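Local structure of mannan endo-1,6-alpha-mannosidase (Chaetomium thermophilum, 6RY0) at residues G105-V110 and P153-L158; F145-D150 and G416-D421; A198-F203 and A264-H269; L205-A210 and A272-Y277. The protein probably hydrolyses (1->6)-alpha-D-mannosidic linkages in unbranched mannans and, as a Dfg5 protein, is thought to help transfer GPI-anchored glycoproteins into the fungal cell wall. One frame throughout, in Å; residues are numbered along the deposited sequence.

Overall arrangement
From the N terminus, interaction 1 comes first: it brings the C-terminal end of helix 99-108 onto the start of helix 155-167, closing a loop of 42 residues that holds helix 127-142. Before that loop ends, segment 145-150 opens interaction 2, which crosses interaction 1 and runs on to segment 416-421 near the C terminus. Within this long span lie interactions 3 and 4, both between helices 196-213 and 261-278; their segments alternate along the chain, as expected for two helices running side by side in the same direction. Interactions 1 and 2 share Leu156 N bonded to Ser418 OG and Trp155 NE1 bonded to Pro146 O, and Leu156 packs on Leu209 of interaction 4.

Interaction 1: residues G105-V110 and P153-L158; sequences GMLHQV and PQWLAL
Met106 lies against the benzene ring of the Trp155 indole, its side chain crossing that of Trp155 at about a right angle. Starting at the backbone, CB of Met106 is already in contact, 3.8 Å from Trp155 CZ3. The chain extends through CG and bends at its last torsion (chi3 68°), carrying SD to an oblique Met-aromatic position 4.6 Å from the six-membered ring centroid. The bend brings the terminal methyl back to the ring at a slant, with Met106 CE 3.7 Å from Trp155 CZ3, an off-centre CH-pi contact 29° from the ring normal. This holds for one of two modelled Met106 conformers. The next residue, Leu107, puts CD2 3.7 Å from Pro153 O, a buried carbonyl oxygen with no polar partner in the model. Val110 closes the other end, its CG1 3.6 Å from Leu158 CD2 and its CG2 beside the Pro153 ring. Trp155 NE1 is bonded to Pro146 O, which helps fix the indole. The contact joins the last turn of helix 99-108 and its following loop to Pro153 and the first turn of helix 155-167, while helix 127-142 packs on Met106 and Trp155 through Ala140 and helix 76-93 reaches Met106 through Met83 and Val87.

Interaction 2: residues F145-D150 and G416-D421; sequences FPNPPD and GISRGD
Asn147 plugs its side-chain amide against the backbone of Ile417 and Ser418, in a loop-to-loop contact on the surface of the helical glycosyl hydrolase family 76 fold. The first loop is a proline-rich connection between helices 127-142 and 155-167; the second belongs to the loop that follows helix 389-401. The tight part centres on one amide. Asn147 ND2 donates to Ile417 O over 2.9 Å with an N-H...O angle of 157°, approaching from above the carbonyl plane, 59° out of it, and so away from the lone-pair directions. With CG anti to its carbonyl carbon (chi1 -68°), the same group turns OD1 to 3.6 Å from Ser418 CA and 3.9 Å from Ile417 CG1. One water completes the grip, donating to Asn147 OD1 and accepting from Ser418 OG, which in turn receives Leu156 N. With an alanine here, Ile417 O would probably lose its donor and that water its amide acceptor, weakening the tie between the two loops. The other side is loose and wet. Arg419 NH1 approaches Asn147 through a second water, which accepts from both NH1 and ND2. Asp150 faces the guanidinium without a salt bridge: the two planes are nearly perpendicular, and Asp150 OD1 is 4.1 Å from Arg419 NH2, well out of the guanidinium plane. A third water, at the edge of that group, joins them instead, accepting from Arg419 NH2 while donating to Asp150 OD1 and Pro148 O.

Interaction 3: residues A198-F203 and A264-H269; sequences ANACFF and AALLLH
Helices 198-203 and 264-269 run nearly parallel, 9.0 Å apart at closest axis approach and 21° from one another, with the backbones nearest at Ala200 and Leu267, whose CA atoms are 5.9 Å apart. Such side-by-side parallel helices are consistent with neighbours in the inner ring of the (alpha/alpha)6 barrel of family 76. The small Ala200 probably helps the helices sit at this distance: its CB fits between two leucine tips, 3.6 Å from Leu267 CD2 and slightly farther from Leu266 CD2. Leu266 extends CG anti to its backbone N (chi1 -171°), which sends CD2 to the facing helix, 3.7 Å from Cys201 N, against the Ala200-Cys201 peptide. The same methyl touches the thiol, with Cys201 SG 4.0 Å from Leu266 CD2. Cutting Leu266 back to an alanine is likely to open a gap beside that peptide and leave the Cys201 sulfur without its methyl neighbour. The side chain of Cys201 is about 8 Å from that of Asp129, a calcium-binding residue of this protein, with no ion bound there in the present model. At the other end Leu267 CD2 serves twice, meeting Phe203 CD2 at 3.8 Å besides Ala200. The Phe203 ring meets the neighbouring helix edge-on, Leu267 O lying in the ring plane 3.6 Å from Phe203 CE2.

Interaction 4: residues L205-A210 and A272-Y277; sequences LGARLA and AFMWNY
Arg208 rests an aliphatic carbon squarely on the Phe273 ring: CG is 3.5 Å from the centroid and 4° off the ring normal, a CH-pi contact over the face. Beside it, Ala207 CB sits between the helices, 3.8 Å from Phe273 CB and 3.7 Å from Met274 SD. Met274, bent at both chi2 and chi3, curls its sulfur back toward that alanine. A turn later a second CH-pi contact forms, Ala210 CB lying 4.0 Å from the Tyr277 ring centroid and offset toward the rim, while the carbonyl carbon of Ala210 covers the same ring. The small Ala207 and Ala210 probably let the helix axes come within 8.5 Å, at an angle of 30°. Polar partners outside this shell probably help hold the side chains. The guanidinium of Arg208 forms salt bridges to Asp204 through NH1 and to Glu142 of helix 127-142 through NH2, and Tyr277 OH is bonded to Asn216. Val333 and Ile337 of helix 323-337 also pack on Phe273. The arginine gives its methylenes to the apolar helix interface, whereas its charge, buried with the rest of the residue, is probably offset by the two carboxylates beyond it.

Interaction 1: residues G105-V110 and P153-L158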
loop_
_atom_site.group_PDB
_atom_site.type_symbol
_atom_site.label_atom_id
_atom_site.label_comp_id
_atom_site.label_asym_id
_atom_site.label_seq_id
_atom_site.Cartn_x
_atom_site.Cartn_y
_atom_site.Cartn_z
ATOM N N GLY A 105 2.472 14.441 -9.298
ATOM C CA GLY A 105 2.728 13.060 -9.619
ATOM C C GLY A 105 1.457 12.217 -9.644
ATOM O O GLY A 105 1.236 11.423 -10.570
ATOM N N MET A 106 0.615 12.379 -8.618
ATOM C CA MET A 106 -0.650 11.639 -8.591
ATOM C C MET A 106 -1.524 11.993 -9.784
ATOM O O MET A 106 -2.161 11.105 -10.346
ATOM C CB MET A 106 -1.364 11.876 -7.268
ATOM C CG MET A 106 -0.591 11.305 -6.064
ATOM S SD MET A 106 -1.295 11.642 -4.437
ATOM C CE MET A 106 -2.799 10.676 -4.487
ATOM N N LEU A 107 -1.614 13.268 -10.145
ATOM C CA LEU A 107 -2.497 13.656 -11.234
ATOM C C LEU A 107 -1.955 13.223 -12.579
ATOM O O LEU A 107 -2.728 12.987 -13.512
ATOM C CB LEU A 107 -2.698 15.150 -11.216
ATOM C CG LEU A 107 -3.572 15.669 -10.075
ATOM C CD1 LEU A 107 -3.618 17.175 -10.073
ATOM C CD2 LEU A 107 -4.979 15.100 -10.140
ATOM N N HIS A 108 -0.640 13.126 -12.736
ATOM C CA HIS A 108 -0.084 12.815 -14.042
ATOM C C HIS A 108 -0.415 11.407 -14.484
ATOM O O HIS A 108 -0.476 11.140 -15.676
ATOM C CB HIS A 108 1.437 13.016 -14.029
ATOM C CG HIS A 108 2.041 13.036 -15.386
ATOM N ND1 HIS A 108 2.064 14.172 -16.157
ATOM C CD2 HIS A 108 2.628 12.064 -16.125
ATOM C CE1 HIS A 108 2.649 13.901 -17.305
ATOM N NE2 HIS A 108 3.002 12.631 -17.316
ATOM N N GLN A 109 -0.629 10.502 -13.526
ATOM C CA GLN A 109 -0.716 9.066 -13.802
ATOM C C GLN A 109 -2.164 8.543 -13.894
ATOM O O GLN A 109 -2.351 7.333 -14.001
ATOM C CB GLN A 109 0.072 8.291 -12.761
ATOM C CG GLN A 109 1.586 8.578 -12.852
ATOM C CD GLN A 109 2.182 8.177 -14.177
ATOM O OE1 GLN A 109 1.666 7.292 -14.858
ATOM N NE2 GLN A 109 3.278 8.810 -14.559
ATOM N N VAL A 110 -3.165 9.438 -13.896
ATOM C CA VAL A 110 -4.552 8.999 -13.783
ATOM C C VAL A 110 -5.109 8.359 -15.048
ATOM O O VAL A 110 -6.106 7.656 -14.984
ATOM C CB VAL A 110 -5.477 10.151 -13.383
ATOM C CG1 VAL A 110 -5.073 10.716 -12.016
ATOM C CG2 VAL A 110 -5.544 11.264 -14.456
ATOM N N PRO A 153 -9.352 15.545 -11.866
ATOM C CA PRO A 153 -9.975 14.485 -11.081
ATOM C C PRO A 153 -9.689 14.680 -9.598
ATOM O O PRO A 153 -8.582 15.007 -9.213
ATOM C CB PRO A 153 -9.312 13.228 -11.625
ATOM C CG PRO A 153 -8.798 13.564 -12.933
ATOM C CD PRO A 153 -8.422 15.003 -12.859
ATOM N N GLN A 154 -10.688 14.426 -8.781
ATOM C CA GLN A 154 -10.608 14.591 -7.353
ATOM C C GLN A 154 -10.256 13.270 -6.670
ATOM O O GLN A 154 -10.492 12.185 -7.219
ATOM C CB GLN A 154 -11.947 15.157 -6.846
ATOM C CG GLN A 154 -12.277 16.536 -7.429
ATOM C CD GLN A 154 -11.271 17.581 -7.019
ATOM O OE1 GLN A 154 -10.979 17.744 -5.832
ATOM N NE2 GLN A 154 -10.713 18.273 -7.981
ATOM N N TRP A 155 -9.681 13.333 -5.462
ATOM C CA TRP A 155 -9.147 12.137 -4.840
ATOM C C TRP A 155 -10.189 11.033 -4.631
ATOM O O TRP A 155 -9.969 9.878 -4.988
ATOM C CB TRP A 155 -8.443 12.450 -3.512
ATOM C CG TRP A 155 -7.403 13.511 -3.593
ATOM C CD1 TRP A 155 -7.299 14.563 -2.730
ATOM C CD2 TRP A 155 -6.283 13.602 -4.499
ATOM N NE1 TRP A 155 -6.194 15.310 -3.040
ATOM C CE2 TRP A 155 -5.553 14.750 -4.120
ATOM C CE3 TRP A 155 -5.830 12.857 -5.587
ATOM C CZ2 TRP A 155 -4.431 15.166 -4.819
ATOM C CZ3 TRP A 155 -4.716 13.273 -6.284
ATOM C CH2 TRP A 155 -4.027 14.410 -5.897
ATOM N N LEU A 156 -11.331 11.373 -4.033
ATOM C CA LEU A 156 -12.348 10.376 -3.801
ATOM C C LEU A 156 -12.808 9.777 -5.144
ATOM O O LEU A 156 -12.957 8.562 -5.272
ATOM C CB LEU A 156 -13.538 10.957 -3.039
ATOM C CG LEU A 156 -14.739 10.012 -2.849
ATOM C CD1 LEU A 156 -14.387 8.809 -2.024
ATOM C CD2 LEU A 156 -15.897 10.759 -2.222
ATOM N N ALA A 157 -13.028 10.635 -6.138
ATOM C CA ALA A 157 -13.455 10.183 -7.454
ATOM C C ALA A 157 -12.456 9.211 -8.085
ATOM O O ALA A 157 -12.856 8.277 -8.784
ATOM C CB ALA A 157 -13.684 11.357 -8.372
ATOM N N LEU A 158 -11.168 9.452 -7.887
ATOM C CA LEU A 158 -10.154 8.543 -8.415
ATOM C C LEU A 158 -10.215 7.193 -7.726
ATOM O O LEU A 158 -10.131 6.140 -8.383
ATOM C CB LEU A 158 -8.761 9.170 -8.276
ATOM C CG LEU A 158 -8.469 10.305 -9.269
ATOM C CD1 LEU A 158 -7.288 11.110 -8.802
ATOM C CD2 LEU A 158 -8.259 9.753 -10.681
#

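Interaction 2: residues F145-D150 and G416-D421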
loop_
_atom_site.group_PDB
_atom_site.type_symbol
_atom_site.label_atom_id
_atom_site.label_comp_id
_atom_site.label_asym_id
_atom_site.label_seq_id
_atom_site.Cartn_x
_atom_site.Cartn_y
_atom_site.Cartn_z
ATOM N N PHE A 145 -5.845 15.676 2.130
ATOM C CA PHE A 145 -4.764 16.207 1.290
ATOM C C PHE A 145 -5.374 17.262 0.364
ATOM O O PHE A 145 -6.474 17.072 -0.158
ATOM C CB PHE A 145 -4.146 15.043 0.515
ATOM C CG PHE A 145 -2.856 15.341 -0.180
ATOM C CD1 PHE A 145 -1.714 15.603 0.537
ATOM C CD2 PHE A 145 -2.760 15.262 -1.539
ATOM C CE1 PHE A 145 -0.517 15.836 -0.088
ATOM C CE2 PHE A 145 -1.575 15.479 -2.173
ATOM C CZ PHE A 145 -0.452 15.787 -1.444
ATOM N N PRO A 146 -4.680 18.378 0.124
ATOM C CA PRO A 146 -5.305 19.419 -0.695
ATOM C C PRO A 146 -5.860 18.909 -2.005
ATOM O O PRO A 146 -5.273 18.063 -2.683
ATOM C CB PRO A 146 -4.160 20.418 -0.913
ATOM C CG PRO A 146 -3.333 20.271 0.351
ATOM C CD PRO A 146 -3.373 18.799 0.666
ATOM N N ASN A 147 -7.008 19.434 -2.379
ATOM C CA ASN A 147 -7.688 18.989 -3.577
ATOM C C ASN A 147 -6.992 19.458 -4.829
ATOM O O ASN A 147 -6.532 20.595 -4.894
ATOM C CB ASN A 147 -9.112 19.526 -3.604
ATOM C CG ASN A 147 -10.003 18.931 -2.542
ATOM O OD1 ASN A 147 -9.820 17.788 -2.098
ATOM N ND2 ASN A 147 -11.011 19.684 -2.141
ATOM N N PRO A 148 -7.007 18.641 -5.879
ATOM C CA PRO A 148 -6.610 19.101 -7.217
ATOM C C PRO A 148 -7.476 20.236 -7.689
ATOM O O PRO A 148 -8.570 20.436 -7.155
ATOM C CB PRO A 148 -6.851 17.862 -8.111
ATOM C CG PRO A 148 -6.757 16.690 -7.145
ATOM C CD PRO A 148 -7.425 17.229 -5.906
ATOM N N PRO A 149 -7.022 20.967 -8.713
ATOM C CA PRO A 149 -7.851 22.024 -9.301
ATOM C C PRO A 149 -9.223 21.513 -9.714
ATOM O O PRO A 149 -9.460 20.313 -9.940
ATOM C CB PRO A 149 -7.029 22.463 -10.510
ATOM C CG PRO A 149 -5.597 22.224 -10.078
ATOM C CD PRO A 149 -5.700 20.895 -9.370
ATOM N N ASP A 150 -10.131 22.473 -9.860
ATOM C CA ASP A 150 -11.516 22.132 -10.065
ATOM C C ASP A 150 -11.778 21.325 -11.346
ATOM O O ASP A 150 -12.725 20.560 -11.409
ATOM C CB ASP A 150 -12.348 23.409 -10.178
ATOM C CG ASP A 150 -12.350 24.241 -8.913
ATOM O OD1 ASP A 150 -11.882 23.784 -7.866
ATOM O OD2 ASP A 150 -12.885 25.383 -8.967
ATOM N N GLY A 416 -14.392 15.347 5.467
ATOM C CA GLY A 416 -13.487 15.365 4.339
ATOM C C GLY A 416 -13.813 16.515 3.400
ATOM O O GLY A 416 -14.901 17.101 3.426
ATOM N N ILE A 417 -12.857 16.825 2.537
ATOM C CA ILE A 417 -12.982 17.920 1.587
ATOM C C ILE A 417 -12.968 17.475 0.125
ATOM O O ILE A 417 -13.202 18.291 -0.755
ATOM C CB ILE A 417 -11.916 19.019 1.807
ATOM C CG1 ILE A 417 -10.507 18.443 1.644
ATOM C CG2 ILE A 417 -12.090 19.654 3.178
ATOM C CD1 ILE A 417 -9.404 19.487 1.658
ATOM N N SER A 418 -12.774 16.180 -0.137
ATOM C CA SER A 418 -12.748 15.709 -1.510
ATOM C C SER A 418 -14.174 15.589 -2.051
ATOM O O SER A 418 -15.159 15.877 -1.343
ATOM C CB SER A 418 -11.936 14.409 -1.590
ATOM O OG SER A 418 -11.697 14.043 -2.937
ATOM N N ARG A 419 -14.269 15.231 -3.321
ATOM C CA ARG A 419 -15.540 15.078 -4.026
ATOM C C ARG A 419 -15.469 13.800 -4.841
ATOM O O ARG A 419 -14.400 13.432 -5.369
ATOM C CB ARG A 419 -15.840 16.281 -4.935
ATOM C CG ARG A 419 -15.966 17.595 -4.166
ATOM C CD ARG A 419 -16.270 18.776 -5.095
ATOM N NE ARG A 419 -15.203 19.097 -6.040
ATOM C CZ ARG A 419 -14.124 19.824 -5.762
ATOM N NH1 ARG A 419 -13.901 20.296 -4.543
ATOM N NH2 ARG A 419 -13.246 20.059 -6.715
ATOM N N GLY A 420 -16.607 13.114 -4.931
ATOM C CA GLY A 420 -16.722 11.894 -5.702
ATOM C C GLY A 420 -17.336 12.107 -7.073
ATOM O O GLY A 420 -17.488 13.229 -7.539
ATOM N N ASP A 421 -17.662 11.017 -7.729
ATOM C CA ASP A 421 -18.211 11.037 -9.081
ATOM C C ASP A 421 -19.077 9.793 -9.181
ATOM O O ASP A 421 -18.550 8.687 -9.126
ATOM C CB ASP A 421 -17.079 10.988 -10.106
ATOM C CG ASP A 421 -17.536 10.894 -11.554
ATOM O OD1 ASP A 421 -18.738 10.784 -11.828
ATOM O OD2 ASP A 421 -16.643 10.889 -12.441
HETATM O O HOH W 1 -10.117 15.926 -4.034
HETATM O O HOH W 2 -11.535 22.028 -3.821
HETATM O O HOH W 3 -10.837 21.765 -6.437
HETATM O O HOH W 4 -14.062 19.662 -9.435
#

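Interaction 3: residues A198-F203 and A264-H269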
loop_
_atom_site.group_PDB
_atom_site.type_symbol
_atom_site.label_atom_id
_atom_site.label_comp_id
_atom_site.label_asym_id
_atom_site.label_seq_id
_atom_site.Cartn_x
_atom_site.Cartn_y
_atom_site.Cartn_z
ATOM N N ALA A 198 -4.051 -8.680 -5.372
ATOM C CA ALA A 198 -5.062 -8.020 -6.190
ATOM C C ALA A 198 -6.382 -7.915 -5.430
ATOM O O ALA A 198 -7.064 -6.888 -5.415
ATOM C CB ALA A 198 -5.286 -8.824 -7.492
ATOM N N ASN A 199 -6.756 -9.033 -4.820
ATOM C CA ASN A 199 -8.005 -9.108 -4.085
ATOM C C ASN A 199 -7.967 -8.268 -2.815
ATOM O O ASN A 199 -8.961 -7.653 -2.454
ATOM C CB ASN A 199 -8.326 -10.590 -3.840
ATOM C CG ASN A 199 -8.777 -11.230 -5.111
ATOM O OD1 ASN A 199 -9.933 -11.022 -5.519
ATOM N ND2 ASN A 199 -7.887 -11.947 -5.799
ATOM N N ALA A 200 -6.819 -8.245 -2.131
ATOM C CA ALA A 200 -6.647 -7.435 -0.933
ATOM C C ALA A 200 -6.768 -5.945 -1.244
ATOM O O ALA A 200 -7.340 -5.214 -0.454
ATOM C CB ALA A 200 -5.313 -7.756 -0.283
ATOM N N CYS A 201 -6.209 -5.504 -2.365
ATOM C CA CYS A 201 -6.343 -4.094 -2.740
ATOM C C CYS A 201 -7.812 -3.752 -2.971
ATOM O O CYS A 201 -8.296 -2.703 -2.524
ATOM C CB CYS A 201 -5.533 -3.785 -4.006
ATOM S SG CYS A 201 -3.736 -3.808 -3.816
ATOM N N PHE A 202 -8.521 -4.600 -3.702
ATOM C CA PHE A 202 -9.935 -4.344 -3.975
ATOM C C PHE A 202 -10.772 -4.359 -2.698
ATOM O O PHE A 202 -11.639 -3.515 -2.489
ATOM C CB PHE A 202 -10.406 -5.337 -5.041
ATOM C CG PHE A 202 -11.857 -5.220 -5.422
ATOM C CD1 PHE A 202 -12.408 -4.034 -5.859
ATOM C CD2 PHE A 202 -12.677 -6.324 -5.381
ATOM C CE1 PHE A 202 -13.731 -3.948 -6.250
ATOM C CE2 PHE A 202 -14.005 -6.227 -5.777
ATOM C CZ PHE A 202 -14.537 -5.057 -6.180
ATOM N N PHE A 203 -10.479 -5.326 -1.809
ATOM C CA PHE A 203 -11.103 -5.414 -0.507
ATOM C C PHE A 203 -10.871 -4.138 0.296
ATOM O O PHE A 203 -11.795 -3.550 0.843
ATOM C CB PHE A 203 -10.532 -6.624 0.230
ATOM C CG PHE A 203 -10.859 -6.653 1.698
ATOM C CD1 PHE A 203 -12.174 -6.752 2.134
ATOM C CD2 PHE A 203 -9.867 -6.571 2.656
ATOM C CE1 PHE A 203 -12.483 -6.734 3.474
ATOM C CE2 PHE A 203 -10.154 -6.571 4.011
ATOM C CZ PHE A 203 -11.467 -6.645 4.414
ATOM N N ALA A 264 -0.895 -9.920 4.461
ATOM C CA ALA A 264 -1.599 -9.996 5.741
ATOM C C ALA A 264 -1.904 -8.603 6.260
ATOM O O ALA A 264 -2.993 -8.359 6.789
ATOM C CB ALA A 264 -0.803 -10.806 6.766
ATOM N N ALA A 265 -0.961 -7.673 6.153
ATOM C CA ALA A 265 -1.194 -6.349 6.704
ATOM C C ALA A 265 -2.309 -5.613 5.959
ATOM O O ALA A 265 -3.069 -4.869 6.595
ATOM C CB ALA A 265 0.088 -5.506 6.692
ATOM N N LEU A 266 -2.428 -5.780 4.644
ATOM C CA LEU A 266 -3.479 -5.106 3.915
ATOM C C LEU A 266 -4.839 -5.676 4.305
ATOM O O LEU A 266 -5.816 -4.945 4.421
ATOM C CB LEU A 266 -3.236 -5.198 2.402
ATOM C CG LEU A 266 -4.171 -4.327 1.555
ATOM C CD1 LEU A 266 -4.251 -2.901 2.055
ATOM C CD2 LEU A 266 -3.680 -4.344 0.126
ATOM N N LEU A 267 -4.935 -6.997 4.477
ATOM C CA LEU A 267 -6.179 -7.580 4.941
ATOM C C LEU A 267 -6.521 -7.092 6.345
ATOM O O LEU A 267 -7.692 -6.821 6.632
ATOM C CB LEU A 267 -6.142 -9.090 4.885
ATOM C CG LEU A 267 -6.046 -9.690 3.475
ATOM C CD1 LEU A 267 -6.119 -11.197 3.549
ATOM C CD2 LEU A 267 -7.092 -9.151 2.556
ATOM N N LEU A 268 -5.540 -6.991 7.240
ATOM C CA LEU A 268 -5.790 -6.412 8.559
ATOM C C LEU A 268 -6.353 -4.994 8.439
ATOM O O LEU A 268 -7.307 -4.648 9.119
ATOM C CB LEU A 268 -4.489 -6.420 9.378
ATOM C CG LEU A 268 -4.584 -5.693 10.719
ATOM C CD1 LEU A 268 -5.527 -6.387 11.694
ATOM C CD2 LEU A 268 -3.218 -5.539 11.342
ATOM N N HIS A 269 -5.726 -4.185 7.597
ATOM C CA HIS A 269 -6.156 -2.800 7.389
ATOM C C HIS A 269 -7.612 -2.770 6.922
ATOM O O HIS A 269 -8.428 -2.067 7.526
ATOM C CB HIS A 269 -5.189 -2.190 6.378
ATOM C CG HIS A 269 -5.309 -0.722 6.137
ATOM N ND1 HIS A 269 -5.956 -0.204 5.037
ATOM C CD2 HIS A 269 -4.729 0.324 6.769
ATOM C CE1 HIS A 269 -5.745 1.097 5.008
ATOM N NE2 HIS A 269 -5.006 1.451 6.038
#

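Interaction 4: residues L205-A210 and A272-Y277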
loop_
_atom_site.group_PDB
_atom_site.type_symbol
_atom_site.label_atom_id
_atom_site.label_comp_id
_atom_site.label_asym_id
_atom_site.label_seq_id
_atom_site.Cartn_x
_atom_site.Cartn_y
_atom_site.Cartn_z
ATOM N N LEU A 205 -9.910 -1.137 -0.641
ATOM C CA LEU A 205 -10.595 0.015 -1.246
ATOM C C LEU A 205 -12.063 0.002 -0.950
ATOM O O LEU A 205 -12.654 1.046 -0.655
ATOM C CB LEU A 205 -10.429 0.053 -2.769
ATOM C CG LEU A 205 -9.078 0.591 -3.204
ATOM C CD1 LEU A 205 -8.856 0.395 -4.680
ATOM C CD2 LEU A 205 -8.894 2.070 -2.857
ATOM N N GLY A 206 -12.699 -1.159 -1.076
ATOM C CA GLY A 206 -14.124 -1.242 -0.779
ATOM C C GLY A 206 -14.447 -0.887 0.661
ATOM O O GLY A 206 -15.377 -0.132 0.945
ATOM N N ALA A 207 -13.660 -1.415 1.585
ATOM C CA ALA A 207 -13.891 -1.149 3.005
ATOM C C ALA A 207 -13.730 0.346 3.308
ATOM O O ALA A 207 -14.495 0.939 4.059
ATOM C CB ALA A 207 -12.948 -1.978 3.821
ATOM N N ARG A 208 -12.703 0.939 2.727
ATOM C CA ARG A 208 -12.408 2.351 2.954
ATOM C C ARG A 208 -13.425 3.253 2.280
ATOM O O ARG A 208 -13.839 4.278 2.846
ATOM C CB ARG A 208 -10.985 2.672 2.486
ATOM C CG ARG A 208 -9.965 1.967 3.359
ATOM C CD ARG A 208 -8.590 1.922 2.760
ATOM N NE ARG A 208 -7.949 3.217 2.754
ATOM C CZ ARG A 208 -6.746 3.420 2.233
ATOM N NH1 ARG A 208 -6.058 2.428 1.647
ATOM N NH2 ARG A 208 -6.209 4.631 2.280
ATOM N N LEU A 209 -13.870 2.895 1.086
ATOM C CA LEU A 209 -14.922 3.672 0.427
ATOM C C LEU A 209 -16.213 3.581 1.199
ATOM O O LEU A 209 -16.947 4.571 1.298
ATOM C CB LEU A 209 -15.071 3.247 -1.037
ATOM C CG LEU A 209 -13.965 3.773 -1.947
ATOM C CD1 LEU A 209 -13.911 2.991 -3.269
ATOM C CD2 LEU A 209 -14.139 5.269 -2.211
ATOM N N ALA A 210 -16.521 2.412 1.741
ATOM C CA ALA A 210 -17.708 2.284 2.598
ATOM C C ALA A 210 -17.641 3.239 3.776
ATOM O O ALA A 210 -18.581 3.974 4.054
ATOM C CB ALA A 210 -17.855 0.864 3.103
ATOM N N ALA A 272 -10.040 -3.801 9.617
ATOM C CA ALA A 272 -10.225 -2.775 10.613
ATOM C C ALA A 272 -11.233 -1.726 10.141
ATOM O O ALA A 272 -12.082 -1.298 10.911
ATOM C CB ALA A 272 -8.888 -2.129 10.960
ATOM N N PHE A 273 -11.170 -1.319 8.862
ATOM C CA PHE A 273 -12.169 -0.432 8.325
ATOM C C PHE A 273 -13.550 -1.070 8.366
ATOM O O PHE A 273 -14.527 -0.389 8.711
ATOM C CB PHE A 273 -11.799 0.040 6.889
ATOM C CG PHE A 273 -10.816 1.189 6.876
ATOM C CD1 PHE A 273 -9.442 0.961 6.912
ATOM C CD2 PHE A 273 -11.248 2.495 6.804
ATOM C CE1 PHE A 273 -8.551 2.028 6.915
ATOM C CE2 PHE A 273 -10.356 3.563 6.819
ATOM C CZ PHE A 273 -9.004 3.321 6.870
ATOM N N MET A 274 -13.650 -2.354 8.051
ATOM C CA MET A 274 -14.936 -3.034 8.112
ATOM C C MET A 274 -15.459 -3.119 9.541
ATOM O O MET A 274 -16.665 -2.960 9.771
ATOM C CB MET A 274 -14.893 -4.434 7.529
ATOM C CG MET A 274 -14.646 -4.479 6.028
ATOM S SD MET A 274 -15.958 -3.699 5.053
ATOM C CE MET A 274 -17.246 -4.932 5.228
ATOM N N TRP A 275 -14.606 -3.395 10.510
ATOM C CA TRP A 275 -15.004 -3.397 11.911
ATOM C C TRP A 275 -15.529 -2.032 12.327
ATOM O O TRP A 275 -16.571 -1.919 12.971
ATOM C CB TRP A 275 -13.822 -3.817 12.784
ATOM C CG TRP A 275 -13.946 -3.489 14.225
ATOM C CD1 TRP A 275 -13.068 -2.729 14.939
ATOM C CD2 TRP A 275 -14.965 -3.908 15.164
ATOM N NE1 TRP A 275 -13.461 -2.654 16.253
ATOM C CE2 TRP A 275 -14.612 -3.375 16.420
ATOM C CE3 TRP A 275 -16.135 -4.683 15.066
ATOM C CZ2 TRP A 275 -15.398 -3.553 17.542
ATOM C CZ3 TRP A 275 -16.909 -4.864 16.205
ATOM C CH2 TRP A 275 -16.517 -4.307 17.419
ATOM N N ASN A 276 -14.807 -0.981 11.966
ATOM C CA ASN A 276 -15.199 0.369 12.343
ATOM C C ASN A 276 -16.543 0.726 11.711
ATOM O O ASN A 276 -17.403 1.304 12.358
ATOM C CB ASN A 276 -14.086 1.331 11.919
ATOM C CG ASN A 276 -14.362 2.745 12.336
ATOM O OD1 ASN A 276 -15.167 3.438 11.708
ATOM N ND2 ASN A 276 -13.680 3.208 13.366
ATOM N N TYR A 277 -16.728 0.359 10.446
ATOM C CA TYR A 277 -17.948 0.703 9.713
ATOM C C TYR A 277 -19.155 -0.105 10.190
ATOM O O TYR A 277 -20.223 0.455 10.435
ATOM C CB TYR A 277 -17.703 0.469 8.232
ATOM C CG TYR A 277 -18.868 0.854 7.365
ATOM C CD1 TYR A 277 -19.250 2.186 7.242
ATOM C CD2 TYR A 277 -19.595 -0.090 6.664
ATOM C CE1 TYR A 277 -20.284 2.558 6.437
ATOM C CE2 TYR A 277 -20.670 0.297 5.825
ATOM C CZ TYR A 277 -20.973 1.635 5.738
ATOM O OH TYR A 277 -21.984 2.121 4.918
#